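Local coordinates for AvrRxo1-ORF1 (Xanthomonas oryzae pv. oryzicola, PDB 4Z8T), which is a bacterial type III effector with a polynucleotide-kinase-like domain, probably phosphorylating its substrate through a P-loop, and forms a complex with AvrRxo1-ORF2, at residues E41-Q46 and S131-R136; S49-L54 and G139-Q144; E59-Q64 and I86-A91; P65-L70 and Q171-T176; M225-R230 and G238-F243. All coordinates share one frame; numbering follows the deposited sequence.

Interaction 1: residues E41-Q46 and S131-R136; sequences EKLLDQ and SFLADR
L43 and L44 of helix 34-60 meet L133 and R136 of helix 123-141 at a helix-helix crossing, the axes of the two short segments approaching to 10.5 Å at a signed angle of -48°. L44 carries most of the contact and sits level with L133. Its two methyls divide the work. CD2 rests against the backbone of the facing helix, L44 CD2 being 3.5 Å from L133 O, a van der Waals touch and not a polar one. CD1 of L44 lies 4.1 Å from L133 CD2 and also reaches R136, with R136 CG at 3.6 Å and R136 NE equally near. The fork of L133 is shared in the same way: while CD2 faces L44, L133 CD1 points to L43, and L43 CD1 is 4.2 Å away. This is ordinary leucine packing between two long helices of the polynucleotide kinase domain, each of which leads on to a strand of the parallel part of the sheet. Helix 108-113 and the loop before it close the crossing from the side of L43 and L133, through L111 and F107. R136 plays a different part. With CG anti to the backbone N (chi1 176°) and the chain bent at its next bond, it crosses L44 at about a right angle; CG, CD and NE all lie along L44 CD1, the guanidinium approaching that methyl obliquely and ending on the exposed side. The backbone O of R136 accepts a hydrogen bond from R48, a polar tie between the same two helices. D135, facing away from helix 34-60, forms a salt bridge with R59 of the AvrRxo1-ORF2 chain.

Interaction 2: residues S49-L54 and G139-Q144; sequences SSALTL and GGLRSQ
A51 and L141 bring the two backbones to a CA-CA distance of 8.3 Å, helix 34-60 on one side and, on the other, the end of segment 139-144 folded into a type I beta turn running from L141 to Q144. The turn is closed by the backbone N of Q144, 3.1 Å from L141 O. Two separate touches span the gap. In the buried one, the methyl CB of A51 meets a single branch of L141, CD2, at 3.9 Å. L141 has CG beside its backbone N (chi1 -74°), and this carries the branch over to the alanine although the CB itself does not point straight at helix 34-60. In the second touch, nearer the surface, L52 CD1 lies 4.3 Å from Q144 NE2, a loose meeting of a methyl with an amide whose NH2 has its hydrogen-bond partner outside the two segments. Here Q144 starts out with CG anti to the backbone N and then bends at chi2 (66°), which lifts its amide toward the leucine. R178 is hydrogen-bonded to the carbonyl oxygens of both L141 and R142, and Q144 pairs through its backbone with A152. The arrangement is that of neighbouring helices in an alpha/beta P-loop domain, where helices 34-60 and 123-141 lead into strands 66-71 and 154-157, side by side and parallel in the sheet.

Interaction 3: residues E59-Q64 and I86-A91; sequences ESDGCQ and IPVLAA
D61 and V88 touch where a Schellman motif ends helix 34-60 and helix 87-95 begins. In the motif G62, with positive phi, is the C-prime residue: G62 N bonds back to E59 O at 2.9 Å, and C63 N to the carbonyl of L58. The chain leaves the helix at D61, and that side chain is left facing the first turn of the other helix. The nearest approach is D61 CB to V88 CG2, 3.6 Å, and the two side chains slide past one another in opposite directions. V88 has CG2 anti to its backbone N, facing the aspartate, while CG1 takes the cramped place between N and the carbonyl carbon (chi1 79°) and is turned to F68. Farther along, D61 OD2 comes within 4.1 Å of A91 CB, one helical turn on from V88. A water supplies the polar part of the contact. It donates one hydrogen to D61 OD2 at 2.8 Å and another to V88 O at 2.9 Å, so the carboxylate reaches the backbone of helix 87-95 indirectly, on the exposed side of the contact. Beneath this surface seam lies strand 66-71: C63, I86 and V88 all pack on F68, I86 also on L70, and V88 on L58. The end of helix 34-60 and the start of helix 87-95 thus meet over this strand, with I86 reaching on to C183 of strand 179-185.

Interaction 4: residues P65-L70 and Q171-T176; sequences PTLFAL and QLAKET
L67 and L172 meet at about a right angle, one branch of each doing the touching: L67 CD1 is 4.0 Å from L172 CD2. In both leucines CG is anti to the backbone N (chi1 -171° and -170°), which sends each side chain away from its own N, one from strand 66-71 and the other from helix 163-176, until the branches meet across the gap. The same methyl, L67 CD1, also lies 4.3 Å from A173 CB. The helix backbone comes closest to the strand at this alanine, its CA 6.6 Å from the CA of L67. Helix 163-176 is the connection of a beta-alpha-beta crossover that joins strands 154-157 and 179-185, passing over strand 66-71 between them. One turn beyond L172, the hydroxyl of T176 donates back to L172 O at 2.8 Å, tilted 31° out of the carbonyl plane. Within the sheet, the backbone of L67 pairs with K179 and E181 on one side, and T66 and F68 pair with I154 on the other. Between helix and strand there is only apolar contact, methyl against methyl, which implies that the two are joined here without a directional bond, probably by close fit and burial of apolar surface.

Interaction 5: residues M225-R230 and G238-F243; sequences MYVIDR and GNYRLF
I228 and Y240 form the tight part of this contact. The isoleucine lies over one face of the phenol ring, I228 CG1 only 3.4 Å from Y240 CZ, consistent with a CH-pi contact offset toward the hydroxyl end. There too lies its terminal methyl, I228 CD1 being 3.5 Å from Y240 OH. I228 has CG1 beside its backbone N (chi1 -64°), which swings the branch over the ring although its CB points elsewhere. Y240 in turn has CG anti to the backbone N (chi1 173°), extending the ring from the strand to the helix. V227 meets the ring less closely and obliquely, V227 CG1 being 3.9 Å from Y240 CE2. The hydroxyl of Y240 is hydrogen-bonded to D184, which fixes the far end of the ring while the isoleucine lies on its face. L242 is looser, L242 CD2 being 4.6 Å from I228 CD1. Away from the strand, Y226 and R230 turn to helix 163-176, whereas D229 makes a salt bridge to K17 and a hydrogen bond to H13 of the AvrRxo1-ORF2 chain; I228 also packs on that H13. Helix 224-233 leads into strand 238-245, which is parallel to strand 179-185 as in a beta-alpha-beta arrangement and has strand 251-258 on its other side; V227 touches I166 of helix 163-176, and I228 touches Y270 of helix 267-272.

Interactions 1 and 2 are successive stations on the same two helices, 34-60 and 123-141, their centres 11 Å apart; the first is mostly buried leucine packing, the second thinner and only partly buried. Interaction 3 uses the end of helix 34-60 and is the surface contact of the set, where a water bridges part of the contact. Interactions 4 and 5 are buried and apolar, each setting a helix on the sheet, but methyls meet in one and an aromatic face in the other. Interactions 2 and 4 adjoin where the backbone O of R142 packs on T176, while interactions 3 and 4 share strand 66-71.

Interaction 1: residues E41-Q46 and S131-R136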
# COMPACT_ATOMS: atom_id res chain seq x y z
N GLU A 41 -16.53 -1.99 45.79
CA GLU A 41 -15.78 -2.85 46.70
C GLU A 41 -15.98 -4.32 46.34
O GLU A 41 -15.04 -5.11 46.37
CB GLU A 41 -16.19 -2.57 48.16
CG GLU A 41 -15.80 -1.17 48.62
CD GLU A 41 -16.57 -0.68 49.84
OE1 GLU A 41 -17.41 -1.44 50.38
OE2 GLU A 41 -16.34 0.47 50.26
N LYS A 42 -17.21 -4.66 45.98
CA LYS A 42 -17.53 -6.03 45.61
C LYS A 42 -16.79 -6.43 44.34
O LYS A 42 -16.19 -7.50 44.28
CB LYS A 42 -19.03 -6.20 45.39
CG LYS A 42 -19.41 -7.63 45.09
CD LYS A 42 -20.88 -7.80 44.75
CE LYS A 42 -21.18 -7.37 43.32
NZ LYS A 42 -22.50 -7.87 42.85
N LEU A 43 -16.83 -5.57 43.33
CA LEU A 43 -16.17 -5.90 42.07
C LEU A 43 -14.66 -5.98 42.21
O LEU A 43 -14.02 -6.84 41.58
CB LEU A 43 -16.57 -4.91 40.98
CG LEU A 43 -18.07 -4.87 40.69
CD1 LEU A 43 -18.35 -3.92 39.55
CD2 LEU A 43 -18.59 -6.25 40.35
N LEU A 44 -14.08 -5.11 43.03
CA LEU A 44 -12.63 -5.14 43.24
C LEU A 44 -12.22 -6.38 44.02
O LEU A 44 -11.18 -6.97 43.74
CB LEU A 44 -12.14 -3.87 43.95
CG LEU A 44 -12.15 -2.61 43.09
CD1 LEU A 44 -11.88 -1.36 43.91
CD2 LEU A 44 -11.13 -2.73 41.95
N ASP A 45 -13.05 -6.79 44.97
CA ASP A 45 -12.77 -8.01 45.72
C ASP A 45 -12.77 -9.21 44.79
O ASP A 45 -11.90 -10.09 44.90
CB ASP A 45 -13.80 -8.23 46.84
CG ASP A 45 -13.61 -7.29 48.00
OD1 ASP A 45 -12.51 -6.71 48.15
OD2 ASP A 45 -14.56 -7.13 48.80
N GLN A 46 -13.73 -9.25 43.88
CA GLN A 46 -13.83 -10.37 42.95
C GLN A 46 -12.61 -10.42 42.03
O GLN A 46 -12.01 -11.48 41.83
CB GLN A 46 -15.11 -10.25 42.11
CG GLN A 46 -16.39 -10.47 42.91
CD GLN A 46 -17.65 -10.28 42.07
OE1 GLN A 46 -17.58 -9.96 40.88
NE2 GLN A 46 -18.80 -10.49 42.69
N SER A 131 -12.82 2.40 34.12
CA SER A 131 -11.41 2.78 34.03
C SER A 131 -10.89 3.11 35.42
O SER A 131 -9.79 2.69 35.80
CB SER A 131 -11.22 3.95 33.07
OG SER A 131 -9.85 4.29 32.93
N PHE A 132 -11.69 3.84 36.19
CA PHE A 132 -11.37 4.11 37.58
C PHE A 132 -11.17 2.83 38.38
O PHE A 132 -10.21 2.71 39.15
CB PHE A 132 -12.47 4.98 38.20
CG PHE A 132 -12.60 4.84 39.68
CD1 PHE A 132 -11.74 5.51 40.53
CD2 PHE A 132 -13.60 4.05 40.22
CE1 PHE A 132 -11.86 5.38 41.90
CE2 PHE A 132 -13.72 3.91 41.59
CZ PHE A 132 -12.85 4.58 42.43
N LEU A 133 -12.06 1.86 38.21
CA LEU A 133 -11.90 0.59 38.90
C LEU A 133 -10.64 -0.16 38.45
O LEU A 133 -9.97 -0.77 39.27
CB LEU A 133 -13.13 -0.30 38.72
CG LEU A 133 -14.38 0.15 39.47
CD1 LEU A 133 -15.47 -0.91 39.35
CD2 LEU A 133 -14.08 0.43 40.95
N ALA A 134 -10.34 -0.11 37.16
CA ALA A 134 -9.16 -0.81 36.66
C ALA A 134 -7.90 -0.22 37.26
O ALA A 134 -6.94 -0.94 37.56
CB ALA A 134 -9.10 -0.75 35.13
N ASP A 135 -7.89 1.10 37.45
CA ASP A 135 -6.72 1.77 37.99
C ASP A 135 -6.55 1.46 39.47
O ASP A 135 -5.42 1.29 39.96
CB ASP A 135 -6.81 3.27 37.77
CG ASP A 135 -6.67 3.64 36.32
OD1 ASP A 135 -6.11 2.83 35.55
OD2 ASP A 135 -7.11 4.75 35.94
N ARG A 136 -7.66 1.37 40.19
CA ARG A 136 -7.58 0.96 41.58
C ARG A 136 -7.13 -0.50 41.67
O ARG A 136 -6.34 -0.87 42.54
CB ARG A 136 -8.93 1.16 42.27
CG ARG A 136 -8.94 0.67 43.69
CD ARG A 136 -9.54 1.68 44.67
NE ARG A 136 -10.01 1.00 45.87
CZ ARG A 136 -9.22 0.49 46.80
NH1 ARG A 136 -9.74 -0.13 47.85
NH2 ARG A 136 -7.90 0.58 46.69

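Interaction 2: residues S49-L54 and G139-Q144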
# COMPACT_ATOMS: atom_id res chain seq x y z
N SER A 49 -9.50 -11.49 43.84
CA SER A 49 -9.50 -12.92 44.08
C SER A 49 -9.06 -13.66 42.83
O SER A 49 -8.22 -14.56 42.89
CB SER A 49 -10.89 -13.39 44.53
OG SER A 49 -10.88 -14.79 44.75
N SER A 50 -9.60 -13.25 41.68
CA SER A 50 -9.25 -13.89 40.42
C SER A 50 -7.78 -13.67 40.11
O SER A 50 -7.10 -14.60 39.67
CB SER A 50 -10.10 -13.33 39.28
OG SER A 50 -11.46 -13.73 39.44
N ALA A 51 -7.29 -12.46 40.35
CA ALA A 51 -5.88 -12.18 40.07
C ALA A 51 -4.96 -13.01 40.95
O ALA A 51 -3.88 -13.45 40.52
CB ALA A 51 -5.60 -10.69 40.24
N LEU A 52 -5.37 -13.23 42.20
CA LEU A 52 -4.52 -14.01 43.10
C LEU A 52 -4.50 -15.46 42.66
O LEU A 52 -3.47 -16.12 42.74
CB LEU A 52 -5.01 -13.88 44.55
CG LEU A 52 -4.11 -14.47 45.64
CD1 LEU A 52 -2.71 -13.88 45.58
CD2 LEU A 52 -4.74 -14.23 47.01
N THR A 53 -5.64 -15.96 42.19
CA THR A 53 -5.69 -17.32 41.66
C THR A 53 -4.71 -17.46 40.49
O THR A 53 -3.92 -18.40 40.44
CB THR A 53 -7.11 -17.69 41.21
OG1 THR A 53 -7.96 -17.73 42.35
CG2 THR A 53 -7.12 -19.05 40.54
N LEU A 54 -4.74 -16.49 39.57
CA LEU A 54 -3.81 -16.49 38.44
C LEU A 54 -2.38 -16.51 38.95
O LEU A 54 -1.57 -17.34 38.52
CB LEU A 54 -4.00 -15.23 37.59
CG LEU A 54 -5.20 -15.11 36.65
CD1 LEU A 54 -5.05 -13.84 35.81
CD2 LEU A 54 -5.34 -16.34 35.75
N GLY A 139 -3.44 -0.64 40.87
CA GLY A 139 -2.70 -0.06 41.98
C GLY A 139 -2.46 -1.04 43.11
O GLY A 139 -1.36 -1.10 43.67
N GLY A 140 -3.49 -1.81 43.46
CA GLY A 140 -3.39 -2.80 44.51
C GLY A 140 -2.55 -3.99 44.11
O GLY A 140 -1.98 -4.68 44.97
N LEU A 141 -2.46 -4.25 42.81
CA LEU A 141 -1.67 -5.37 42.31
C LEU A 141 -0.19 -5.07 42.32
O LEU A 141 0.63 -5.99 42.33
CB LEU A 141 -2.09 -5.75 40.89
CG LEU A 141 -3.42 -6.49 40.76
CD1 LEU A 141 -3.78 -6.72 39.29
CD2 LEU A 141 -3.33 -7.80 41.50
N ARG A 142 0.16 -3.80 42.25
CA ARG A 142 1.55 -3.37 42.13
C ARG A 142 2.48 -4.11 43.08
O ARG A 142 3.45 -4.67 42.67
CB ARG A 142 1.66 -1.85 42.29
CG ARG A 142 2.99 -1.21 41.96
CD ARG A 142 2.92 0.36 41.80
NE ARG A 142 4.12 0.95 41.19
CZ ARG A 142 4.15 1.47 39.97
NH1 ARG A 142 5.27 1.95 39.47
NH2 ARG A 142 3.06 1.51 39.22
N SER A 143 2.14 -4.10 44.35
CA SER A 143 2.99 -4.76 45.35
C SER A 143 2.33 -5.99 45.97
O SER A 143 2.77 -6.48 47.02
CB SER A 143 3.41 -3.76 46.44
OG SER A 143 2.28 -3.08 46.95
N GLN A 144 1.30 -6.50 45.30
CA GLN A 144 0.63 -7.72 45.74
C GLN A 144 1.57 -8.93 45.80
O GLN A 144 2.33 -9.19 44.85
CB GLN A 144 -0.55 -8.04 44.81
CG GLN A 144 -1.33 -9.27 45.20
CD GLN A 144 -2.04 -9.10 46.52
OE1 GLN A 144 -2.75 -8.12 46.72
NE2 GLN A 144 -1.85 -10.05 47.42

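Interaction 3: residues E59-Q64 and I86-A91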
# COMPACT_ATOMS: atom_id res chain seq x y z
N GLU A 59 2.91 -19.10 39.73
CA GLU A 59 4.07 -19.36 40.59
C GLU A 59 4.29 -20.85 40.79
O GLU A 59 5.43 -21.34 40.78
CB GLU A 59 3.91 -18.65 41.94
CG GLU A 59 5.09 -18.90 42.88
CD GLU A 59 4.92 -18.18 44.18
OE1 GLU A 59 4.69 -16.95 44.14
OE2 GLU A 59 5.02 -18.84 45.24
N SER A 60 3.20 -21.57 40.99
CA SER A 60 3.24 -23.02 41.15
C SER A 60 3.83 -23.68 39.91
O SER A 60 4.46 -24.74 40.00
CB SER A 60 1.84 -23.55 41.41
OG SER A 60 1.86 -24.95 41.59
N ASP A 61 3.62 -23.06 38.76
CA ASP A 61 4.16 -23.61 37.52
C ASP A 61 5.55 -23.07 37.23
O ASP A 61 6.07 -23.22 36.12
CB ASP A 61 3.20 -23.34 36.34
CG ASP A 61 2.00 -24.27 36.32
OD1 ASP A 61 2.06 -25.36 36.93
OD2 ASP A 61 0.99 -23.92 35.68
N GLY A 62 6.16 -22.44 38.23
CA GLY A 62 7.57 -22.06 38.16
C GLY A 62 7.89 -20.73 37.51
O GLY A 62 9.06 -20.44 37.21
N CYS A 63 6.87 -19.92 37.30
CA CYS A 63 7.04 -18.63 36.64
C CYS A 63 7.56 -17.59 37.64
O CYS A 63 6.95 -17.36 38.69
CB CYS A 63 5.68 -18.19 36.07
SG CYS A 63 5.74 -16.78 34.94
N GLN A 64 8.69 -16.97 37.32
CA GLN A 64 9.18 -15.87 38.15
C GLN A 64 8.21 -14.69 38.05
O GLN A 64 7.38 -14.67 37.14
CB GLN A 64 10.59 -15.46 37.71
CG GLN A 64 10.70 -14.85 36.33
CD GLN A 64 12.15 -14.74 35.87
OE1 GLN A 64 13.03 -14.35 36.64
NE2 GLN A 64 12.40 -15.09 34.61
N ILE A 86 1.03 -18.84 24.96
CA ILE A 86 1.57 -18.58 26.29
C ILE A 86 1.06 -19.68 27.22
O ILE A 86 0.21 -19.43 28.07
CB ILE A 86 1.17 -17.17 26.85
CG1 ILE A 86 1.24 -16.10 25.76
CG2 ILE A 86 2.05 -16.79 28.05
CD1 ILE A 86 0.58 -14.79 26.15
N PRO A 87 1.58 -20.91 27.04
CA PRO A 87 1.03 -22.07 27.77
C PRO A 87 0.90 -21.91 29.28
O PRO A 87 -0.08 -22.41 29.85
CB PRO A 87 2.03 -23.20 27.46
CG PRO A 87 2.67 -22.80 26.18
CD PRO A 87 2.72 -21.29 26.18
N VAL A 88 1.87 -21.28 29.95
CA VAL A 88 1.76 -21.14 31.41
C VAL A 88 0.58 -20.25 31.79
O VAL A 88 -0.10 -20.51 32.78
CB VAL A 88 3.11 -20.70 32.06
CG1 VAL A 88 3.37 -19.19 31.90
CG2 VAL A 88 3.17 -21.11 33.52
N LEU A 89 0.32 -19.24 30.98
CA LEU A 89 -0.76 -18.31 31.27
C LEU A 89 -2.09 -18.95 30.90
O LEU A 89 -3.09 -18.77 31.60
CB LEU A 89 -0.55 -16.99 30.54
CG LEU A 89 -1.68 -15.98 30.69
CD1 LEU A 89 -1.87 -15.63 32.16
CD2 LEU A 89 -1.35 -14.74 29.87
N ALA A 90 -2.08 -19.73 29.81
CA ALA A 90 -3.28 -20.47 29.42
C ALA A 90 -3.75 -21.36 30.55
O ALA A 90 -4.96 -21.45 30.82
CB ALA A 90 -3.04 -21.28 28.17
N ALA A 91 -2.81 -22.03 31.21
CA ALA A 91 -3.14 -22.91 32.33
C ALA A 91 -3.77 -22.13 33.47
O ALA A 91 -4.69 -22.60 34.15
CB ALA A 91 -1.88 -23.64 32.80
O HOH W 1 -0.14 -21.42 35.49

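Interaction 4: residues P65-L70 and Q171-T176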
# COMPACT_ATOMS: atom_id res chain seq x y z
N PRO A 65 8.32 -13.71 38.96
CA PRO A 65 7.34 -12.62 38.90
C PRO A 65 7.40 -11.91 37.56
O PRO A 65 8.48 -11.49 37.12
CB PRO A 65 7.77 -11.69 40.05
CG PRO A 65 8.36 -12.64 41.04
CD PRO A 65 9.10 -13.67 40.22
N THR A 66 6.25 -11.82 36.91
CA THR A 66 6.18 -11.44 35.50
C THR A 66 4.96 -10.55 35.29
O THR A 66 3.92 -10.74 35.93
CB THR A 66 6.04 -12.71 34.61
OG1 THR A 66 7.25 -13.49 34.70
CG2 THR A 66 5.82 -12.35 33.14
N LEU A 67 5.13 -9.56 34.43
CA LEU A 67 4.00 -8.79 33.89
C LEU A 67 3.78 -9.32 32.49
O LEU A 67 4.59 -9.10 31.60
CB LEU A 67 4.35 -7.29 33.86
CG LEU A 67 3.29 -6.23 33.53
CD1 LEU A 67 3.78 -4.84 33.95
CD2 LEU A 67 2.95 -6.22 32.07
N PHE A 68 2.68 -10.05 32.29
CA PHE A 68 2.33 -10.51 30.95
C PHE A 68 1.55 -9.41 30.27
O PHE A 68 0.47 -9.02 30.75
CB PHE A 68 1.45 -11.76 31.02
CG PHE A 68 2.17 -12.99 31.48
CD1 PHE A 68 2.24 -13.30 32.83
CD2 PHE A 68 2.79 -13.83 30.57
CE1 PHE A 68 2.90 -14.44 33.27
CE2 PHE A 68 3.47 -14.96 31.00
CZ PHE A 68 3.52 -15.27 32.35
N ALA A 69 2.08 -8.88 29.17
CA ALA A 69 1.48 -7.76 28.47
C ALA A 69 0.99 -8.28 27.12
O ALA A 69 1.75 -8.85 26.34
CB ALA A 69 2.51 -6.63 28.27
N LEU A 70 -0.30 -8.12 26.85
CA LEU A 70 -0.86 -8.49 25.56
C LEU A 70 -1.19 -7.22 24.79
O LEU A 70 -2.23 -6.59 25.01
CB LEU A 70 -2.14 -9.33 25.76
CG LEU A 70 -1.96 -10.46 26.78
CD1 LEU A 70 -3.28 -11.20 27.05
CD2 LEU A 70 -0.90 -11.40 26.28
N GLN A 171 8.34 0.68 33.46
CA GLN A 171 8.71 1.26 34.75
C GLN A 171 8.06 0.50 35.90
O GLN A 171 8.72 0.21 36.89
CB GLN A 171 8.33 2.74 34.80
CG GLN A 171 8.83 3.45 36.03
CD GLN A 171 8.57 4.94 35.97
OE1 GLN A 171 7.55 5.38 35.43
NE2 GLN A 171 9.51 5.73 36.49
N LEU A 172 6.78 0.16 35.77
CA LEU A 172 6.12 -0.62 36.81
C LEU A 172 6.82 -1.95 37.02
O LEU A 172 7.05 -2.36 38.15
CB LEU A 172 4.65 -0.85 36.44
CG LEU A 172 3.76 -1.45 37.53
CD1 LEU A 172 2.35 -0.86 37.43
CD2 LEU A 172 3.69 -2.96 37.44
N ALA A 173 7.17 -2.63 35.93
CA ALA A 173 7.86 -3.90 36.04
C ALA A 173 9.22 -3.75 36.73
O ALA A 173 9.55 -4.49 37.66
CB ALA A 173 8.02 -4.54 34.68
N LYS A 174 9.99 -2.76 36.29
CA LYS A 174 11.30 -2.51 36.87
C LYS A 174 11.21 -2.22 38.37
O LYS A 174 12.00 -2.74 39.16
CB LYS A 174 11.98 -1.33 36.16
CG LYS A 174 12.43 -1.64 34.72
CD LYS A 174 13.56 -2.66 34.70
CE LYS A 174 14.13 -2.83 33.30
NZ LYS A 174 15.22 -3.87 33.30
N GLU A 175 10.24 -1.40 38.76
CA GLU A 175 10.10 -1.00 40.16
C GLU A 175 9.63 -2.13 41.07
O GLU A 175 9.86 -2.10 42.27
CB GLU A 175 9.16 0.20 40.29
CG GLU A 175 9.73 1.49 39.71
CD GLU A 175 8.74 2.64 39.77
OE1 GLU A 175 7.58 2.41 40.16
OE2 GLU A 175 9.13 3.78 39.43
N THR A 176 8.95 -3.12 40.49
CA THR A 176 8.37 -4.19 41.28
C THR A 176 9.08 -5.52 41.09
O THR A 176 8.65 -6.53 41.63
CB THR A 176 6.87 -4.38 40.99
OG1 THR A 176 6.70 -4.69 39.59
CG2 THR A 176 6.10 -3.12 41.32

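Interaction 5: residues M225-R230 and G238-F243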
# COMPACT_ATOMS: atom_id res chain seq x y z
N MSE A 225 7.72 -0.48 16.54
CA MSE A 225 9.16 -0.67 16.54
C MSE A 225 9.82 -0.05 17.78
O MSE A 225 10.87 -0.52 18.22
CB MSE A 225 9.78 -0.18 15.23
CG MSE A 225 9.35 -1.05 14.07
SE MSE A 225 10.19 -0.53 12.39
CE MSE A 225 11.73 -1.65 12.52
N TYR A 226 9.18 0.96 18.35
CA TYR A 226 9.65 1.52 19.61
C TYR A 226 9.60 0.47 20.71
O TYR A 226 10.52 0.36 21.53
CB TYR A 226 8.82 2.74 20.03
CG TYR A 226 9.19 3.28 21.39
CD1 TYR A 226 8.59 2.79 22.55
CD2 TYR A 226 10.16 4.26 21.52
CE1 TYR A 226 8.94 3.27 23.80
CE2 TYR A 226 10.51 4.74 22.77
CZ TYR A 226 9.91 4.24 23.90
OH TYR A 226 10.27 4.73 25.14
N VAL A 227 8.51 -0.30 20.74
CA VAL A 227 8.41 -1.37 21.72
C VAL A 227 9.52 -2.40 21.52
O VAL A 227 10.17 -2.82 22.47
CB VAL A 227 7.02 -2.05 21.66
CG1 VAL A 227 6.93 -3.16 22.71
CG2 VAL A 227 5.94 -1.01 21.88
N ILE A 228 9.73 -2.81 20.27
CA ILE A 228 10.73 -3.81 19.97
C ILE A 228 12.11 -3.31 20.40
O ILE A 228 12.89 -4.07 20.97
CB ILE A 228 10.71 -4.13 18.48
CG1 ILE A 228 9.35 -4.76 18.16
CG2 ILE A 228 11.86 -5.06 18.11
CD1 ILE A 228 9.12 -5.09 16.70
N ASP A 229 12.37 -2.02 20.15
CA ASP A 229 13.66 -1.41 20.52
C ASP A 229 13.93 -1.53 22.00
O ASP A 229 15.07 -1.70 22.41
CB ASP A 229 13.69 0.09 20.15
CG ASP A 229 14.15 0.34 18.73
OD1 ASP A 229 14.69 -0.57 18.09
OD2 ASP A 229 13.99 1.49 18.28
N ARG A 230 12.89 -1.45 22.82
CA ARG A 230 13.10 -1.59 24.26
C ARG A 230 13.64 -2.96 24.63
O ARG A 230 14.47 -3.08 25.53
CB ARG A 230 11.83 -1.29 25.06
CG ARG A 230 11.22 0.08 24.77
CD ARG A 230 11.97 1.26 25.39
NE ARG A 230 13.30 1.50 24.81
CZ ARG A 230 13.54 2.04 23.61
NH1 ARG A 230 14.79 2.22 23.21
NH2 ARG A 230 12.55 2.39 22.80
N GLY A 238 12.88 -8.77 29.58
CA GLY A 238 11.97 -9.89 29.38
C GLY A 238 12.00 -10.34 27.94
O GLY A 238 13.03 -10.24 27.28
N ASN A 239 10.88 -10.81 27.42
CA ASN A 239 10.86 -11.30 26.05
C ASN A 239 9.72 -10.66 25.27
O ASN A 239 8.73 -10.24 25.85
CB ASN A 239 10.73 -12.82 26.03
CG ASN A 239 11.91 -13.50 26.71
OD1 ASN A 239 13.06 -13.29 26.32
ND2 ASN A 239 11.63 -14.26 27.76
N TYR A 240 9.90 -10.60 23.95
CA TYR A 240 8.94 -9.98 23.04
C TYR A 240 8.66 -10.92 21.86
O TYR A 240 9.59 -11.45 21.25
CB TYR A 240 9.51 -8.66 22.50
CG TYR A 240 8.66 -8.04 21.42
CD1 TYR A 240 8.82 -8.41 20.08
CD2 TYR A 240 7.68 -7.10 21.72
CE1 TYR A 240 8.04 -7.87 19.09
CE2 TYR A 240 6.89 -6.54 20.72
CZ TYR A 240 7.07 -6.94 19.40
OH TYR A 240 6.30 -6.39 18.40
N ARG A 241 7.38 -11.10 21.52
CA ARG A 241 7.02 -11.82 20.30
C ARG A 241 5.94 -11.05 19.58
O ARG A 241 5.01 -10.55 20.22
CB ARG A 241 6.50 -13.23 20.63
CG ARG A 241 7.58 -14.21 21.02
CD ARG A 241 6.97 -15.55 21.44
NE ARG A 241 6.33 -15.43 22.75
CZ ARG A 241 5.38 -16.24 23.19
NH1 ARG A 241 4.94 -17.22 22.40
NH2 ARG A 241 4.85 -16.06 24.39
N LEU A 242 6.07 -10.96 18.27
CA LEU A 242 5.10 -10.27 17.43
C LEU A 242 4.45 -11.27 16.51
O LEU A 242 5.13 -11.97 15.78
CB LEU A 242 5.82 -9.24 16.55
CG LEU A 242 4.98 -8.60 15.43
CD1 LEU A 242 3.75 -7.84 15.96
CD2 LEU A 242 5.90 -7.65 14.65
N PHE A 243 3.12 -11.33 16.53
CA PHE A 243 2.40 -12.25 15.65
C PHE A 243 1.57 -11.42 14.71
O PHE A 243 0.92 -10.48 15.14
CB PHE A 243 1.47 -13.16 16.45
CG PHE A 243 2.20 -14.12 17.36
CD1 PHE A 243 2.66 -15.34 16.88
CD2 PHE A 243 2.46 -13.77 18.68
CE1 PHE A 243 3.35 -16.21 17.73
CE2 PHE A 243 3.14 -14.65 19.52
CZ PHE A 243 3.59 -15.85 19.05